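WbbM protein (Klebsiella pneumoniae, PDB 6U4B) is a bifunctional glycosyltransferase that probably acts as a polymerase of O-antigen glycan, and that assembles as a trimer and binds magnesium. Local coordinates at residues T33-H36 with A40-N43; T83-V88 with V98-Y103. All coordinates share one frame; numbering follows the deposited sequence.

Contact 1: T33-H36 with A40-N43; sequences TSHH and AFLN
Thr33 and His35, at the C-terminal end of strand 29-35, face the extended, non-regular segment 40-43 across a gap too wide for backbone pairing: CA of Thr33 and CA of Phe41 stand 8.5 Å apart. Side chains and one water fill the space. Phe41 presents its ring edge to one face of His35, a T-shaped pair with planes at 75° and centroids 4.8 Å apart; Phe41 CE2 sits over the centre of the imidazole. The His35 chi1 of -53° sets CG beside its own backbone N and turns the ring toward the loop. Both segments belong to the DUF4422 region, where strand 29-35 pairs in parallel with strand 47-51, and residues 40-43 are part of the connection between these neighbours. Pro49 of the second strand touches the side chains of both His35 and Phe41. At the imidazole edge, CE1 of His35 approaches Ala40 O at 3.4 Å. Both ring nitrogens have partners: NE2 of His35 shares a 3.0 Å hydrogen bond with Thr33 OG1, and ND1 bonds to Ser39, so the ring's rotation is fixed from two sides. Thr33 OG1 also binds a water at 2.8 Å, which in turn accepts the backbone N-H of Leu42 at 3.1 Å from Leu42 N.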
loop_
_atom_site.group_PDB
_atom_site.type_symbol
_atom_site.label_atom_id
_atom_site.label_comp_id
_atom_site.label_asym_id
_atom_site.label_seq_id
_atom_site.Cartn_x
_atom_site.Cartn_y
_atom_site.Cartn_z
ATOM N N THR A 33 3.026 45.328 9.547
ATOM C CA THR A 33 4.239 44.897 10.227
ATOM C C THR A 33 4.666 43.532 9.701
ATOM O O THR A 33 3.825 42.659 9.457
ATOM C CB THR A 33 4.040 44.836 11.746
ATOM O OG1 THR A 33 2.862 44.078 12.052
ATOM C CG2 THR A 33 3.899 46.239 12.320
ATOM N N SER A 34 5.973 43.352 9.530
ATOM C CA SER A 34 6.531 42.147 8.929
ATOM C C SER A 34 7.060 41.219 10.015
ATOM O O SER A 34 7.944 41.601 10.790
ATOM C CB SER A 34 7.641 42.498 7.942
ATOM O OG SER A 34 7.103 43.100 6.778
ATOM N N HIS A 35 6.532 40.000 10.056
ATOM C CA HIS A 35 6.947 38.988 11.012
ATOM C C HIS A 35 7.418 37.744 10.269
ATOM O O HIS A 35 6.895 37.401 9.205
ATOM C CB HIS A 35 5.803 38.616 11.964
ATOM C CG HIS A 35 5.173 39.788 12.653
ATOM N ND1 HIS A 35 5.341 40.039 13.998
ATOM C CD2 HIS A 35 4.363 40.769 12.185
ATOM C CE1 HIS A 35 4.667 41.126 14.329
ATOM N NE2 HIS A 35 4.064 41.588 13.248
ATOM N N HIS A 36 8.419 37.074 10.839
ATOM C CA HIS A 36 8.930 35.821 10.301
ATOM C C HIS A 36 8.918 34.696 11.326
ATOM O O HIS A 36 9.273 33.560 10.988
ATOM C CB HIS A 36 10.353 36.011 9.757
ATOM C CG HIS A 36 11.387 36.212 10.820
ATOM N ND1 HIS A 36 11.574 37.418 11.462
ATOM C CD2 HIS A 36 12.294 35.358 11.352
ATOM C CE1 HIS A 36 12.550 37.297 12.345
ATOM N NE2 HIS A 36 13.004 36.056 12.298
ATOM N N ALA A 40 5.256 39.375 19.077
ATOM C CA ALA A 40 4.134 40.145 19.601
ATOM C C ALA A 40 3.512 41.037 18.533
ATOM O O ALA A 40 4.209 41.620 17.697
ATOM C CB ALA A 40 4.589 40.993 20.788
ATOM N N PHE A 41 2.188 41.147 18.578
ATOM C CA PHE A 41 1.424 41.965 17.647
ATOM C C PHE A 41 0.961 43.244 18.329
ATOM O O PHE A 41 0.584 43.233 19.505
ATOM C CB PHE A 41 0.210 41.201 17.119
ATOM C CG PHE A 41 0.557 39.971 16.330
ATOM C CD1 PHE A 41 -0.124 38.783 16.542
ATOM C CD2 PHE A 41 1.556 40.006 15.369
ATOM C CE1 PHE A 41 0.192 37.647 15.813
ATOM C CE2 PHE A 41 1.873 38.873 14.636
ATOM C CZ PHE A 41 1.190 37.692 14.859
ATOM N N LEU A 42 0.988 44.344 17.584
ATOM C CA LEU A 42 0.458 45.599 18.094
ATOM C C LEU A 42 -1.063 45.538 18.166
ATOM O O LEU A 42 -1.725 44.935 17.319
ATOM C CB LEU A 42 0.904 46.764 17.210
ATOM C CG LEU A 42 2.403 47.061 17.266
ATOM C CD1 LEU A 42 2.789 48.121 16.243
ATOM C CD2 LEU A 42 2.800 47.491 18.668
ATOM N N ASN A 43 -1.618 46.185 19.190
ATOM C CA ASN A 43 -3.040 46.043 19.477
ATOM C C ASN A 43 -3.929 46.903 18.591
ATOM O O ASN A 43 -5.114 46.588 18.446
ATOM C CB ASN A 43 -3.321 46.376 20.943
ATOM C CG ASN A 43 -2.781 45.329 21.889
ATOM O OD1 ASN A 43 -2.777 44.138 21.577
ATOM N ND2 ASN A 43 -2.316 45.767 23.052
HETATM O O HOH W 1 2.117 43.979 14.736
#

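Contact 2: T83-V88 with V98-Y103; sequences TAHYWV and VGFMHY
Ala84 O, a backbone oxygen of helix 82-91, takes the N-H of Val88 in a 3.0 Å hydrogen bond measured from Val88 N, and CE2 of Phe100 comes up to the same oxygen at 3.9 Å. That single helical turn, bounded by Ala84 and Val88, receives the Phe100 ring, which reaches across from strand 97-102. The helix and strand segments run nearly antiparallel, at 155°, with their axes 9.9 Å apart at closest approach. With chi1 at -58°, CG of Phe100 lies opposite its carbonyl carbon and the ring projects at the helix. Its far end does the touching: CZ lies 3.7 Å from CA of His85, while CE2 meets Val88 CG2 at 3.8 Å, the methyl arriving near the plane of the ring, at its edge. His85 CB stands over one face, displaced toward the rim. The imidazole itself is inclined at 38° to the phenyl ring, neither stacked on it nor perpendicular. Ser227 bonds to NE2 of His85, which ties this buried ring to helix 220-240, whose Phe223 and Phe231 also meet it. At the other end of that turn, Val88 divides its two methyls between two strand residues: CG2 serves Phe100, and CG1 touches CG1 of Val98 at 4.1 Å as the two valines slip past each other. Val98 and Phe100, two apart on the strand, thus share one face of the sheet, on which Tyr32 of the neighbouring strand 29-35 and Leu50 of strand 47-51, the next one beyond it, also reach Val88. This is the packing of an alpha/beta layered fold, a helix laid against a mixed sheet through apolar side chains, here in the DUF4422 region.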
loop_
_atom_site.group_PDB
_atom_site.type_symbol
_atom_site.label_atom_id
_atom_site.label_comp_id
_atom_site.label_asym_id
_atom_site.label_seq_id
_atom_site.Cartn_x
_atom_site.Cartn_y
_atom_site.Cartn_z
ATOM N N THR A 83 8.563 41.942 -0.060
ATOM C CA THR A 83 7.490 40.981 -0.297
ATOM C C THR A 83 6.196 41.408 0.384
ATOM O O THR A 83 5.108 41.154 -0.143
ATOM C CB THR A 83 7.909 39.586 0.179
ATOM O OG1 THR A 83 8.135 39.603 1.594
ATOM C CG2 THR A 83 9.187 39.156 -0.511
ATOM N N ALA A 84 6.287 42.045 1.554
ATOM C CA ALA A 84 5.094 42.616 2.172
ATOM C C ALA A 84 4.594 43.812 1.371
ATOM O O ALA A 84 3.393 43.931 1.093
ATOM C CB ALA A 84 5.386 43.014 3.619
ATOM N N HIS A 85 5.509 44.711 1.000
ATOM C CA HIS A 85 5.180 45.827 0.119
ATOM C C HIS A 85 4.478 45.338 -1.143
ATOM O O HIS A 85 3.397 45.823 -1.496
ATOM C CB HIS A 85 6.466 46.593 -0.220
ATOM C CG HIS A 85 6.272 47.772 -1.125
ATOM N ND1 HIS A 85 7.301 48.633 -1.443
ATOM C CD2 HIS A 85 5.182 48.234 -1.781
ATOM C CE1 HIS A 85 6.854 49.573 -2.254
ATOM N NE2 HIS A 85 5.570 49.354 -2.476
ATOM N N TYR A 86 5.078 44.359 -1.827
ATOM C CA TYR A 86 4.498 43.845 -3.064
ATOM C C TYR A 86 3.104 43.275 -2.826
ATOM O O TYR A 86 2.172 43.547 -3.592
ATOM C CB TYR A 86 5.416 42.780 -3.669
ATOM C CG TYR A 86 4.930 42.223 -4.990
ATOM C CD1 TYR A 86 4.070 41.132 -5.037
ATOM C CD2 TYR A 86 5.332 42.791 -6.193
ATOM C CE1 TYR A 86 3.622 40.627 -6.241
ATOM C CE2 TYR A 86 4.889 42.290 -7.402
ATOM C CZ TYR A 86 4.036 41.210 -7.420
ATOM O OH TYR A 86 3.593 40.711 -8.624
ATOM N N TRP A 87 2.944 42.483 -1.761
ATOM C CA TRP A 87 1.666 41.820 -1.513
ATOM C C TRP A 87 0.559 42.830 -1.243
ATOM O O TRP A 87 -0.564 42.676 -1.740
ATOM C CB TRP A 87 1.795 40.844 -0.343
ATOM C CG TRP A 87 0.518 40.118 -0.039
ATOM C CD1 TRP A 87 0.083 38.952 -0.600
ATOM C CD2 TRP A 87 -0.493 40.514 0.896
ATOM N NE1 TRP A 87 -1.134 38.597 -0.072
ATOM C CE2 TRP A 87 -1.509 39.539 0.849
ATOM C CE3 TRP A 87 -0.636 41.598 1.769
ATOM C CZ2 TRP A 87 -2.654 39.614 1.642
ATOM C CZ3 TRP A 87 -1.772 41.671 2.555
ATOM C CH2 TRP A 87 -2.765 40.685 2.485
ATOM N N VAL A 88 0.851 43.868 -0.454
ATOM C CA VAL A 88 -0.140 44.911 -0.203
ATOM C C VAL A 88 -0.467 45.649 -1.494
ATOM O O VAL A 88 -1.635 45.936 -1.788
ATOM C CB VAL A 88 0.368 45.876 0.887
ATOM C CG1 VAL A 88 -0.584 47.049 1.043
ATOM C CG2 VAL A 88 0.539 45.147 2.211
ATOM N N VAL A 98 -0.798 54.359 3.419
ATOM C CA VAL A 98 -0.280 52.996 3.479
ATOM C C VAL A 98 1.119 53.046 4.075
ATOM O O VAL A 98 1.951 53.856 3.651
ATOM C CB VAL A 98 -0.265 52.333 2.088
ATOM C CG1 VAL A 98 0.331 50.935 2.165
ATOM C CG2 VAL A 98 -1.670 52.282 1.507
ATOM N N GLY A 99 1.378 52.174 5.054
ATOM C CA GLY A 99 2.629 52.213 5.781
ATOM C C GLY A 99 3.161 50.824 6.072
ATOM O O GLY A 99 2.452 49.822 5.961
ATOM N N PHE A 100 4.436 50.788 6.451
ATOM C CA PHE A 100 5.128 49.546 6.759
ATOM C C PHE A 100 6.113 49.784 7.892
ATOM O O PHE A 100 6.860 50.766 7.877
ATOM C CB PHE A 100 5.874 48.991 5.537
ATOM C CG PHE A 100 4.989 48.736 4.355
ATOM C CD1 PHE A 100 4.781 49.721 3.408
ATOM C CD2 PHE A 100 4.363 47.512 4.192
ATOM C CE1 PHE A 100 3.964 49.491 2.318
ATOM C CE2 PHE A 100 3.545 47.273 3.106
ATOM C CZ PHE A 100 3.345 48.265 2.166
ATOM N N MET A 101 6.102 48.883 8.871
ATOM C CA MET A 101 7.032 48.922 9.989
ATOM C C MET A 101 7.551 47.514 10.242
ATOM O O MET A 101 6.981 46.528 9.770
ATOM C CB MET A 101 6.369 49.488 11.255
ATOM C CG MET A 101 5.822 50.902 11.091
ATOM S SD MET A 101 5.237 51.681 12.617
ATOM C CE MET A 101 3.850 50.633 13.045
ATOM N N HIS A 102 8.657 47.430 10.974
ATOM C CA HIS A 102 9.192 46.139 11.378
ATOM C C HIS A 102 8.379 45.588 12.550
ATOM O O HIS A 102 7.472 46.241 13.070
ATOM C CB HIS A 102 10.672 46.263 11.732
ATOM C CG HIS A 102 11.493 46.905 10.658
ATOM N ND1 HIS A 102 11.744 46.292 9.448
ATOM C CD2 HIS A 102 12.111 48.109 10.605
ATOM C CE1 HIS A 102 12.484 47.090 8.698
ATOM N NE2 HIS A 102 12.721 48.198 9.377
ATOM N N TYR A 103 8.697 44.361 12.975
ATOM C CA TYR A 103 7.947 43.733 14.054
ATOM C C TYR A 103 8.456 44.126 15.434
ATOM O O TYR A 103 7.681 44.094 16.395
ATOM C CB TYR A 103 7.954 42.199 13.914
ATOM C CG TYR A 103 9.253 41.502 14.263
ATOM C CD1 TYR A 103 9.435 40.916 15.510
ATOM C CD2 TYR A 103 10.284 41.400 13.335
ATOM C CE1 TYR A 103 10.612 40.261 15.831
ATOM C CE2 TYR A 103 11.473 40.746 13.649
ATOM C CZ TYR A 103 11.628 40.181 14.900
ATOM O OH TYR A 103 12.801 39.533 15.216
#

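How the contacts relate
From the N terminus, strand 29-35 leads into contact 1, which closes a short loop with only three residues between its segments. The chain then forms strand 47-51, and contact 2 opens later, on helix 82-91, closing a longer connection when strand 97-102 is reached. The two loops are in series, neither nested nor crossed. Their centres nonetheless lie only about 11 Å apart, since strands 29-35 and 97-102 are parallel neighbours in one sheet. The contacts touch directly: CB of Tyr103 packs 3.4 Å from His35 ND1, and CB of Ala84 lies 3.6 Å from Ser34 OG. Together they join helix, sheet and strand-end loop within the DUF4422 region.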